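Long-range contacts in nicotinate-nucleotide pyrophosphorylase (Ehrlichia chaffeensis, PDB 3L0G), which probably catalyses the decarboxylating transfer of a phosphoribosyl group to quinolinate, yielding nicotinate D-ribonucleotide for NAD(+) biosynthesis: residues I24-I29 with L157-Y163; M79-H83 with E106-Y111; K144-T150 with G272-I278. All coordinates share one frame; numbering follows the deposited sequence.

Contact 1: residues I24-I29 with L157-Y163; sequences ISFSEI and LRMLDKY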
loop_
_atom_site.group_PDB
_atom_site.type_symbol
_atom_site.label_atom_id
_atom_site.label_comp_id
_atom_site.label_asym_id
_atom_site.label_seq_id
_atom_site.Cartn_x
_atom_site.Cartn_y
_atom_site.Cartn_z
ATOM N N ILE C 24 -0.777 -1.737 -14.828
ATOM C CA ILE C 24 -0.600 -2.402 -13.538
ATOM C C ILE C 24 0.426 -1.646 -12.655
ATOM O O ILE C 24 1.418 -1.158 -13.174
ATOM C CB ILE C 24 -0.142 -3.853 -13.792
ATOM C CG1 ILE C 24 -0.097 -4.658 -12.489
ATOM C CG2 ILE C 24 1.219 -3.866 -14.591
ATOM C CD1 ILE C 24 -0.154 -6.161 -12.729
ATOM N N SER C 25 0.173 -1.529 -11.348
ATOM C CA SER C 25 1.150 -0.914 -10.416
ATOM C C SER C 25 1.783 -1.925 -9.467
ATOM O O SER C 25 1.066 -2.638 -8.767
ATOM C CB SER C 25 0.501 0.170 -9.562
ATOM O OG SER C 25 1.455 0.766 -8.685
ATOM N N PHE C 26 3.119 -1.952 -9.411
ATOM C CA PHE C 26 3.827 -2.810 -8.474
ATOM C C PHE C 26 4.359 -2.027 -7.266
ATOM O O PHE C 26 5.123 -2.563 -6.457
ATOM C CB PHE C 26 4.980 -3.537 -9.197
ATOM C CG PHE C 26 4.543 -4.349 -10.394
ATOM C CD1 PHE C 26 3.733 -5.442 -10.240
ATOM C CD2 PHE C 26 4.973 -4.028 -11.662
ATOM C CE1 PHE C 26 3.368 -6.205 -11.331
ATOM C CE2 PHE C 26 4.593 -4.767 -12.743
ATOM C CZ PHE C 26 3.792 -5.867 -12.576
ATOM N N SER C 27 3.965 -0.758 -7.127
ATOM C CA SER C 27 4.594 0.091 -6.100
ATOM C C SER C 27 4.367 -0.444 -4.669
ATOM O O SER C 27 5.271 -0.405 -3.823
ATOM C CB SER C 27 4.108 1.544 -6.205
ATOM O OG SER C 27 4.430 2.114 -7.479
ATOM N N GLU C 28 3.171 -0.937 -4.391
ATOM C CA GLU C 28 2.859 -1.435 -3.049
ATOM C C GLU C 28 3.688 -2.697 -2.709
ATOM O O GLU C 28 4.302 -2.772 -1.640
ATOM C CB GLU C 28 1.352 -1.720 -2.890
ATOM C CG GLU C 28 0.996 -2.194 -1.489
ATOM C CD GLU C 28 -0.493 -2.485 -1.274
ATOM O OE1 GLU C 28 -1.238 -2.678 -2.274
ATOM O OE2 GLU C 28 -0.904 -2.524 -0.080
ATOM N N ILE C 29 3.696 -3.682 -3.610
ATOM C CA ILE C 29 4.459 -4.922 -3.345
ATOM C C ILE C 29 5.963 -4.640 -3.300
ATOM O O ILE C 29 6.683 -5.222 -2.495
ATOM C CB ILE C 29 4.110 -6.085 -4.321
ATOM C CG1 ILE C 29 4.616 -5.834 -5.765
ATOM C CG2 ILE C 29 2.620 -6.374 -4.263
ATOM C CD1 ILE C 29 4.464 -7.137 -6.667
ATOM N N LEU C 157 0.791 -11.502 -3.911
ATOM C CA LEU C 157 1.242 -11.336 -5.289
ATOM C C LEU C 157 0.217 -11.752 -6.343
ATOM O O LEU C 157 0.589 -12.193 -7.444
ATOM C CB LEU C 157 2.539 -12.114 -5.485
ATOM C CG LEU C 157 3.687 -11.722 -4.531
ATOM C CD1 LEU C 157 4.928 -12.575 -4.752
ATOM C CD2 LEU C 157 4.067 -10.248 -4.660
ATOM N N ARG C 158 -1.067 -11.625 -6.024
ATOM C CA ARG C 158 -2.108 -12.030 -6.968
ATOM C C ARG C 158 -1.884 -11.409 -8.325
ATOM O O ARG C 158 -1.960 -12.076 -9.373
ATOM C CB ARG C 158 -3.501 -11.594 -6.469
ATOM C CG ARG C 158 -4.630 -11.652 -7.501
ATOM C CD ARG C 158 -4.910 -13.042 -8.064
ATOM N NE ARG C 158 -5.121 -14.020 -7.013
ATOM C CZ ARG C 158 -6.170 -14.043 -6.193
ATOM N NH1 ARG C 158 -7.176 -13.160 -6.301
ATOM N NH2 ARG C 158 -6.214 -14.961 -5.245
ATOM N N MET C 159 -1.665 -10.097 -8.312
ATOM C CA MET C 159 -1.652 -9.371 -9.577
ATOM C C MET C 159 -0.319 -9.602 -10.276
ATOM O O MET C 159 -0.301 -9.770 -11.479
ATOM C CB MET C 159 -1.996 -7.869 -9.373
ATOM C CG MET C 159 -3.467 -7.615 -9.000
ATOM S SD MET C 159 -4.660 -8.361 -10.159
ATOM C CE MET C 159 -4.311 -7.350 -11.629
ATOM N N LEU C 160 0.802 -9.645 -9.549
ATOM C CA LEU C 160 2.076 -10.000 -10.221
ATOM C C LEU C 160 2.018 -11.400 -10.864
ATOM O O LEU C 160 2.561 -11.624 -11.947
ATOM C CB LEU C 160 3.248 -9.955 -9.251
ATOM C CG LEU C 160 4.598 -10.390 -9.825
ATOM C CD1 LEU C 160 4.961 -9.563 -11.076
ATOM C CD2 LEU C 160 5.650 -10.312 -8.765
ATOM N N ASP C 161 1.363 -12.345 -10.193
ATOM C CA ASP C 161 1.328 -13.743 -10.674
ATOM C C ASP C 161 0.474 -13.840 -11.931
ATOM O O ASP C 161 0.902 -14.409 -12.955
ATOM C CB ASP C 161 0.862 -14.706 -9.573
ATOM C CG ASP C 161 1.947 -14.962 -8.494
ATOM O OD1 ASP C 161 3.021 -14.295 -8.503
ATOM O OD2 ASP C 161 1.708 -15.825 -7.615
ATOM N N LYS C 162 -0.700 -13.212 -11.894
ATOM C CA LYS C 162 -1.561 -13.205 -13.065
ATOM C C LYS C 162 -0.915 -12.432 -14.220
ATOM O O LYS C 162 -1.030 -12.854 -15.339
ATOM C CB LYS C 162 -2.970 -12.689 -12.757
ATOM C CG LYS C 162 -3.846 -13.744 -12.062
ATOM C CD LYS C 162 -5.162 -13.188 -11.652
ATOM C CE LYS C 162 -6.109 -14.284 -11.197
ATOM N NZ LYS C 162 -6.541 -15.096 -12.341
ATOM N N TYR C 163 -0.237 -11.323 -13.936
ATOM C CA TYR C 163 0.521 -10.598 -14.954
ATOM C C TYR C 163 1.593 -11.484 -15.636
ATOM O O TYR C 163 1.818 -11.414 -16.845
ATOM C CB TYR C 163 1.209 -9.378 -14.298
ATOM C CG TYR C 163 2.282 -8.719 -15.152
ATOM C CD1 TYR C 163 1.951 -7.833 -16.180
ATOM C CD2 TYR C 163 3.621 -8.953 -14.924
ATOM C CE1 TYR C 163 2.953 -7.226 -16.971
ATOM C CE2 TYR C 163 4.624 -8.339 -15.714
ATOM C CZ TYR C 163 4.284 -7.493 -16.723
ATOM O OH TYR C 163 5.300 -6.918 -17.481
#

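Contact 2: residues M79-H83 with E106-Y111; sequences MNKEH and EALAIY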
loop_
_atom_site.group_PDB
_atom_site.type_symbol
_atom_site.label_atom_id
_atom_site.label_comp_id
_atom_site.label_asym_id
_atom_site.label_seq_id
_atom_site.Cartn_x
_atom_site.Cartn_y
_atom_site.Cartn_z
ATOM N N MET C 79 14.179 4.680 -8.053
ATOM C CA MET C 79 14.146 5.309 -6.732
ATOM C C MET C 79 15.506 5.918 -6.378
ATOM O O MET C 79 15.568 6.867 -5.612
ATOM C CB MET C 79 13.750 4.287 -5.650
ATOM C CG MET C 79 12.369 3.696 -5.837
ATOM S SD MET C 79 12.077 2.311 -4.698
ATOM C CE MET C 79 11.948 3.207 -3.149
ATOM N N ASN C 80 16.576 5.383 -6.978
ATOM C CA ASN C 80 17.969 5.793 -6.736
ATOM C C ASN C 80 18.643 6.377 -8.007
ATOM O O ASN C 80 19.794 6.023 -8.324
ATOM C CB ASN C 80 18.758 4.540 -6.242
ATOM C CG ASN C 80 18.023 3.752 -5.117
ATOM O OD1 ASN C 80 17.995 4.197 -3.966
ATOM N ND2 ASN C 80 17.402 2.594 -5.468
ATOM N N LYS C 81 17.957 7.265 -8.739
ATOM C CA LYS C 81 18.427 7.680 -10.079
ATOM C C LYS C 81 19.767 8.440 -10.095
ATOM O O LYS C 81 20.524 8.351 -11.055
ATOM C CB LYS C 81 17.352 8.491 -10.817
ATOM N N GLU C 82 20.071 9.177 -9.026
ATOM C CA GLU C 82 21.347 9.893 -8.934
ATOM C C GLU C 82 22.511 8.919 -8.823
ATOM O O GLU C 82 23.622 9.245 -9.231
ATOM C CB GLU C 82 21.367 10.840 -7.721
ATOM N N HIS C 83 22.246 7.720 -8.286
ATOM C CA HIS C 83 23.293 6.788 -7.899
ATOM C C HIS C 83 23.316 5.476 -8.687
ATOM O O HIS C 83 24.176 4.617 -8.415
ATOM C CB HIS C 83 23.142 6.466 -6.417
ATOM C CG HIS C 83 23.096 7.679 -5.534
ATOM N ND1 HIS C 83 24.120 8.603 -5.477
ATOM C CD2 HIS C 83 22.152 8.109 -4.665
ATOM C CE1 HIS C 83 23.798 9.560 -4.623
ATOM N NE2 HIS C 83 22.609 9.280 -4.115
ATOM N N GLU C 106 26.018 1.110 -14.234
ATOM C CA GLU C 106 27.015 1.586 -13.269
ATOM C C GLU C 106 26.269 2.103 -12.037
ATOM O O GLU C 106 25.248 2.762 -12.178
ATOM C CB GLU C 106 27.856 2.722 -13.870
ATOM C CG GLU C 106 28.174 2.594 -15.367
ATOM C CD GLU C 106 29.398 3.415 -15.793
ATOM O OE1 GLU C 106 30.007 4.092 -14.933
ATOM O OE2 GLU C 106 29.756 3.383 -16.989
ATOM N N ALA C 107 26.777 1.807 -10.844
ATOM C CA ALA C 107 26.130 2.252 -9.601
ATOM C C ALA C 107 27.144 2.492 -8.506
ATOM O O ALA C 107 28.199 1.846 -8.488
ATOM C CB ALA C 107 25.078 1.212 -9.130
ATOM N N LEU C 108 26.830 3.450 -7.622
ATOM C CA LEU C 108 27.420 3.513 -6.287
ATOM C C LEU C 108 27.032 2.209 -5.602
ATOM O O LEU C 108 25.842 1.901 -5.523
ATOM C CB LEU C 108 26.862 4.683 -5.470
ATOM C CG LEU C 108 27.806 5.790 -5.029
ATOM C CD1 LEU C 108 28.642 6.274 -6.185
ATOM C CD2 LEU C 108 26.985 6.936 -4.430
ATOM N N ALA C 109 28.023 1.440 -5.157
ATOM C CA ALA C 109 27.773 0.129 -4.592
ATOM C C ALA C 109 26.874 0.232 -3.385
ATOM O O ALA C 109 25.978 -0.583 -3.217
ATOM C CB ALA C 109 29.053 -0.573 -4.237
ATOM N N ILE C 110 27.076 1.260 -2.568
ATOM C CA ILE C 110 26.325 1.415 -1.325
ATOM C C ILE C 110 24.826 1.465 -1.601
ATOM O O ILE C 110 24.046 1.107 -0.728
ATOM C CB ILE C 110 26.841 2.664 -0.484
ATOM C CG1 ILE C 110 26.398 2.571 0.975
ATOM C CG2 ILE C 110 26.372 3.998 -1.102
ATOM C CD1 ILE C 110 26.956 3.696 1.881
ATOM N N TYR C 111 24.418 1.876 -2.815
ATOM C CA TYR C 111 22.995 1.969 -3.177
ATOM C C TYR C 111 22.465 0.740 -3.921
ATOM O O TYR C 111 21.294 0.420 -3.787
ATOM C CB TYR C 111 22.706 3.246 -4.000
ATOM C CG TYR C 111 22.743 4.515 -3.153
ATOM C CD1 TYR C 111 21.615 4.923 -2.418
ATOM C CD2 TYR C 111 23.891 5.296 -3.072
ATOM C CE1 TYR C 111 21.641 6.071 -1.625
ATOM C CE2 TYR C 111 23.925 6.465 -2.273
ATOM C CZ TYR C 111 22.794 6.838 -1.556
ATOM O OH TYR C 111 22.802 7.968 -0.762
#

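Contact 3: residues K144-T150 with G272-I278; sequences KVKIRST and GVDYISI. With EDO (1,2-ethanediol), chain I.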
loop_
_atom_site.group_PDB
_atom_site.type_symbol
_atom_site.label_atom_id
_atom_site.label_comp_id
_atom_site.label_asym_id
_atom_site.label_seq_id
_atom_site.Cartn_x
_atom_site.Cartn_y
_atom_site.Cartn_z
ATOM N N LYS C 144 -7.194 -24.754 -30.222
ATOM C CA LYS C 144 -7.810 -23.458 -29.901
ATOM C C LYS C 144 -7.638 -23.082 -28.444
ATOM O O LYS C 144 -8.108 -22.032 -28.028
ATOM C CB LYS C 144 -9.304 -23.458 -30.226
ATOM C CG LYS C 144 -10.129 -24.473 -29.412
ATOM C CD LYS C 144 -11.609 -24.393 -29.830
ATOM C CE LYS C 144 -12.405 -25.616 -29.415
ATOM N NZ LYS C 144 -13.810 -25.200 -29.098
ATOM N N VAL C 145 -6.952 -23.913 -27.668
ATOM C CA VAL C 145 -6.934 -23.731 -26.223
ATOM C C VAL C 145 -6.082 -22.538 -25.763
ATOM O O VAL C 145 -4.992 -22.295 -26.287
ATOM C CB VAL C 145 -6.476 -25.011 -25.524
ATOM C CG1 VAL C 145 -6.305 -24.773 -24.047
ATOM C CG2 VAL C 145 -7.488 -26.115 -25.779
ATOM N N LYS C 146 -6.604 -21.794 -24.798
ATOM C CA LYS C 146 -5.802 -20.812 -24.050
ATOM C C LYS C 146 -5.515 -21.329 -22.639
ATOM O O LYS C 146 -6.380 -21.918 -21.991
ATOM C CB LYS C 146 -6.531 -19.459 -23.988
ATOM C CG LYS C 146 -6.922 -18.872 -25.372
ATOM C CD LYS C 146 -5.667 -18.570 -26.177
ATOM C CE LYS C 146 -5.962 -17.966 -27.523
ATOM N NZ LYS C 146 -4.684 -17.594 -28.201
ATOM N N ILE C 147 -4.298 -21.118 -22.162
ATOM C CA ILE C 147 -3.928 -21.459 -20.785
ATOM C C ILE C 147 -4.371 -20.309 -19.859
ATOM O O ILE C 147 -4.086 -19.139 -20.153
ATOM C CB ILE C 147 -2.395 -21.680 -20.664
ATOM C CG1 ILE C 147 -1.931 -22.856 -21.577
ATOM C CG2 ILE C 147 -2.000 -21.893 -19.220
ATOM C CD1 ILE C 147 -2.734 -24.213 -21.399
ATOM N N ARG C 148 -5.093 -20.638 -18.775
ATOM C CA ARG C 148 -5.535 -19.635 -17.800
ATOM C C ARG C 148 -4.941 -19.800 -16.427
ATOM O O ARG C 148 -4.617 -20.919 -15.999
ATOM C CB ARG C 148 -7.049 -19.574 -17.663
ATOM C CG ARG C 148 -7.669 -19.077 -18.974
ATOM C CD ARG C 148 -8.757 -18.069 -18.873
ATOM N NE ARG C 148 -10.021 -18.673 -18.558
ATOM C CZ ARG C 148 -11.212 -18.282 -19.017
ATOM N NH1 ARG C 148 -11.354 -17.282 -19.875
ATOM N NH2 ARG C 148 -12.290 -18.932 -18.602
ATOM N N SER C 149 -4.767 -18.662 -15.753
ATOM C CA SER C 149 -4.367 -18.657 -14.369
ATOM C C SER C 149 -5.611 -18.937 -13.544
ATOM O O SER C 149 -6.735 -18.983 -14.082
ATOM C CB SER C 149 -3.737 -17.328 -13.968
ATOM O OG SER C 149 -4.633 -16.238 -14.207
ATOM N N THR C 150 -5.374 -19.160 -12.258
ATOM C CA THR C 150 -6.376 -19.344 -11.227
ATOM C C THR C 150 -6.163 -18.310 -10.108
ATOM O O THR C 150 -5.377 -17.394 -10.274
ATOM C CB THR C 150 -6.234 -20.721 -10.594
ATOM O OG1 THR C 150 -4.966 -20.798 -9.930
ATOM C CG2 THR C 150 -6.323 -21.860 -11.672
ATOM N N GLY C 272 -11.146 -30.698 -27.330
ATOM C CA GLY C 272 -11.998 -29.607 -27.873
ATOM C C GLY C 272 -12.551 -28.626 -26.823
ATOM O O GLY C 272 -13.507 -27.869 -27.084
ATOM N N VAL C 273 -11.949 -28.634 -25.636
ATOM C CA VAL C 273 -12.256 -27.635 -24.620
ATOM C C VAL C 273 -11.679 -26.272 -25.077
ATOM O O VAL C 273 -10.858 -26.227 -25.988
ATOM C CB VAL C 273 -11.729 -28.096 -23.237
ATOM C CG1 VAL C 273 -12.499 -29.360 -22.778
ATOM C CG2 VAL C 273 -10.205 -28.336 -23.243
ATOM N N ASP C 274 -12.129 -25.182 -24.481
ATOM C CA ASP C 274 -11.674 -23.828 -24.848
ATOM C C ASP C 274 -10.495 -23.322 -24.021
ATOM O O ASP C 274 -9.612 -22.627 -24.532
ATOM C CB ASP C 274 -12.826 -22.834 -24.690
ATOM C CG ASP C 274 -14.041 -23.218 -25.536
ATOM O OD1 ASP C 274 -13.914 -23.228 -26.765
ATOM O OD2 ASP C 274 -15.106 -23.547 -24.971
ATOM N N TYR C 275 -10.494 -23.677 -22.743
ATOM C CA TYR C 275 -9.504 -23.180 -21.805
ATOM C C TYR C 275 -8.985 -24.323 -20.948
ATOM O O TYR C 275 -9.714 -25.276 -20.673
ATOM C CB TYR C 275 -10.140 -22.127 -20.904
ATOM C CG TYR C 275 -10.613 -20.882 -21.646
ATOM C CD1 TYR C 275 -9.694 -19.935 -22.076
ATOM C CD2 TYR C 275 -11.954 -20.655 -21.907
ATOM C CE1 TYR C 275 -10.078 -18.802 -22.717
ATOM C CE2 TYR C 275 -12.369 -19.487 -22.599
ATOM C CZ TYR C 275 -11.413 -18.573 -22.985
ATOM O OH TYR C 275 -11.734 -17.427 -23.662
ATOM N N ILE C 276 -7.729 -24.214 -20.521
ATOM C CA ILE C 276 -7.236 -25.024 -19.408
ATOM C C ILE C 276 -6.621 -24.096 -18.348
ATOM O O ILE C 276 -5.645 -23.372 -18.624
ATOM C CB ILE C 276 -6.233 -26.102 -19.869
ATOM C CG1 ILE C 276 -6.918 -27.053 -20.870
ATOM C CG2 ILE C 276 -5.691 -26.911 -18.651
ATOM C CD1 ILE C 276 -5.929 -27.839 -21.746
ATOM N N SER C 277 -7.212 -24.144 -17.147
ATOM C CA SER C 277 -6.785 -23.403 -15.959
ATOM C C SER C 277 -5.840 -24.267 -15.136
ATOM O O SER C 277 -6.202 -25.384 -14.817
ATOM C CB SER C 277 -7.995 -23.095 -15.073
ATOM O OG SER C 277 -8.513 -21.816 -15.327
ATOM N N ILE C 278 -4.674 -23.748 -14.748
ATOM C CA ILE C 278 -3.662 -24.554 -14.088
ATOM C C ILE C 278 -3.150 -23.848 -12.823
ATOM O O ILE C 278 -2.536 -22.803 -12.914
ATOM C CB ILE C 278 -2.463 -24.839 -15.033
ATOM C CG1 ILE C 278 -2.942 -25.446 -16.344
ATOM C CG2 ILE C 278 -1.483 -25.790 -14.356
ATOM C CD1 ILE C 278 -1.833 -25.618 -17.361
HETATM C C1 EDO I . -10.873 -20.792 -13.081
HETATM O O1 EDO I . -9.663 -20.408 -12.440
HETATM C C2 EDO I . -11.377 -19.668 -13.990
HETATM O O2 EDO I . -10.648 -19.582 -15.230
HETATM O O HOH W 1 -9.894 -20.862 -26.646
HETATM O O HOH W 2 -2.816 -20.455 -11.465
#

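Contact 1: residues I24-I29 with L157-Y163
The Phe26 ring drives its edge into one face of the Tyr163 ring in a T-shaped stack, with centroids 5.4 Å apart and planes 70° apart. The corner that touches is Phe26 CZ, which stands 3.9 Å from Tyr163 CD2, displaced toward the rim of the tyrosine ring rather than over its middle. Tyr163 suits this place because it is apolar along its ring and polar at its tip, where OH is hydrogen-bonded to Asp92. Its CG is anti to the backbone N (chi1 166°), which carries the ring toward Phe26. Next to CZ on the phenylalanine edge, CE1 meets Leu160 CD1 at 3.7 Å.

Two isoleucines extend the apolar seam. Ile24, in the extended lead-in to the helix, reaches across with CD1, 3.8 Å from Tyr163 CB; the same methyl also lies against the carbonyl O of Met159, which receives the helical bond from Tyr163 N. Ile29, in the first turn of its helix, sends CD1 between Leu157 and Leu160, 3.7 Å from Leu157 CD2 and 4.0 Å from Leu160 CD2. Its CG1 lies between the backbone N and the carbonyl carbon (chi1 70°), and this carries the long branch over to the partner helix.

The contact thus joins the start of helix 27-38 and its lead-in to the N-terminal part of helix 158-167. Around them, Phe122 of helix 116-139 touches Ile29 and Leu160, and Ile72 of helix 70-79 touches Phe26 and Leu160, while Glu28 and Arg158 form salt bridges with Lys35 and Asp37, respectively, of a second subunit.

Contact 2: residues M79-H83 with E106-Y111
The carbonyl of His83 accepts a hydrogen bond from Leu108 N at 3.0 Å, where the loop after helix 70-79 runs into strand 84-88 and meets the end of strand 101-108. This is the start of an antiparallel pairing at the border of a four-stranded sheet, continued by the bond between Glu106 and Lys85. The same oxygen receives a CA-H...O contact from Ala107 CA at 3.3 Å; Ala107 is buried, and its CB also lies near this oxygen. Each segment turns here: His83 N is bonded back to Asn80 O, and Tyr111 N to Leu108 O as helix 109-112 begins.

Those two turns bring a pair of aromatic rings together. His83 and Tyr111 form an offset stack with centroids 3.9 Å apart and planes only 7° from parallel. Both have CG beside the backbone N and anti to the carbonyl carbon (chi1 -54° for His83 and -73° for Tyr111), which places the rings face to face. His83 CD2 lies 3.4 Å from Tyr111 CE2, over the body of the tyrosine ring. The other face of the imidazole is covered by Glu82 CB, so that ring is sandwiched. Flat rings suit this contact at the surface because they offer broad faces for stacking.

Leu108 lies beside the stack. Its CB is in the plane of the Tyr111 ring, at the edge, while its branch end CD2 reaches round to His83 ND1, 3.5 Å away.

Contact 3: residues K144-T150 with G272-I278
Arg148 lays its guanidinium flat on the ring of Tyr275, with planes 11° apart and CZ 3.6 Å from the ring centroid, almost straight above it: a cation-pi stack on one face of two parallel strands. The arginine chain bends at chi2 and chi3, and NH2 goes on to a salt bridge with Glu255, which should hold the plane from turning. In the modelled conformer Ser277 OG is also hydrogen-bonded to Glu255.

Between the strands the backbone forms a parallel ladder. Lys146 N binds Asp274 O, Lys146 O receives Ile276 N, and Arg148 N reaches Ile276 O at 2.8 Å before Arg148 O takes Ile278 N. On the face of Ile147 and Ile276 the packing is apolar, extended at the ends by Val145 and Ile278. Val145 CG1 touches Ile276 CD1 at 3.9 Å, and Ile147 CG2 meets Ile278 CD1 at 4.2 Å; branched residues fill this layer, pressed against helices 116-139 and 262-269.

The ends are looser. Exposed Lys144 stretches to Asp274, its NZ 3.1 Å from OD1 and above the carboxylate plane, and adds a weak bond to Gly272 O; Asp274 OD2 is hydrogen-bonded to Leu254 N. Gly272 has a positive phi that would jam a CB against the preceding carbonyl. At the other end a water takes over the pairing, accepting from Thr150 N at 3.0 Å and donating to Ile278 O. Ethanediol, probably from the crystallisation liquor, lies on the Arg148 face near Ser277 and Glu255.

A polar inner face, an apolar outer layer under helices and a first strand lying beside the last are typical of the open alpha/beta barrel of quinolinate phosphoribosyltransferases, whose active site lies at the C-terminal ends of the strands.

Overall arrangement
From the N terminus, the chain enters contact 1 at once, but that loop closes only at helix 158-167, well over a hundred residues later. Nested inside it, contact 2 closes a short loop of strands at the far end of the N-terminal domain, about 43 Å from contact 3 between centres. Contact 3 opens at strand 146-148, before contact 1 has closed, so the two cross; it closes near the C terminus, joining the first and last strands of the barrel. Contacts 1 and 3 touch where Lys162 reaches Ser149. Contact 1 therefore ties the N-terminal helix to the barrel domain, while contacts 2 and 3 each work within one domain.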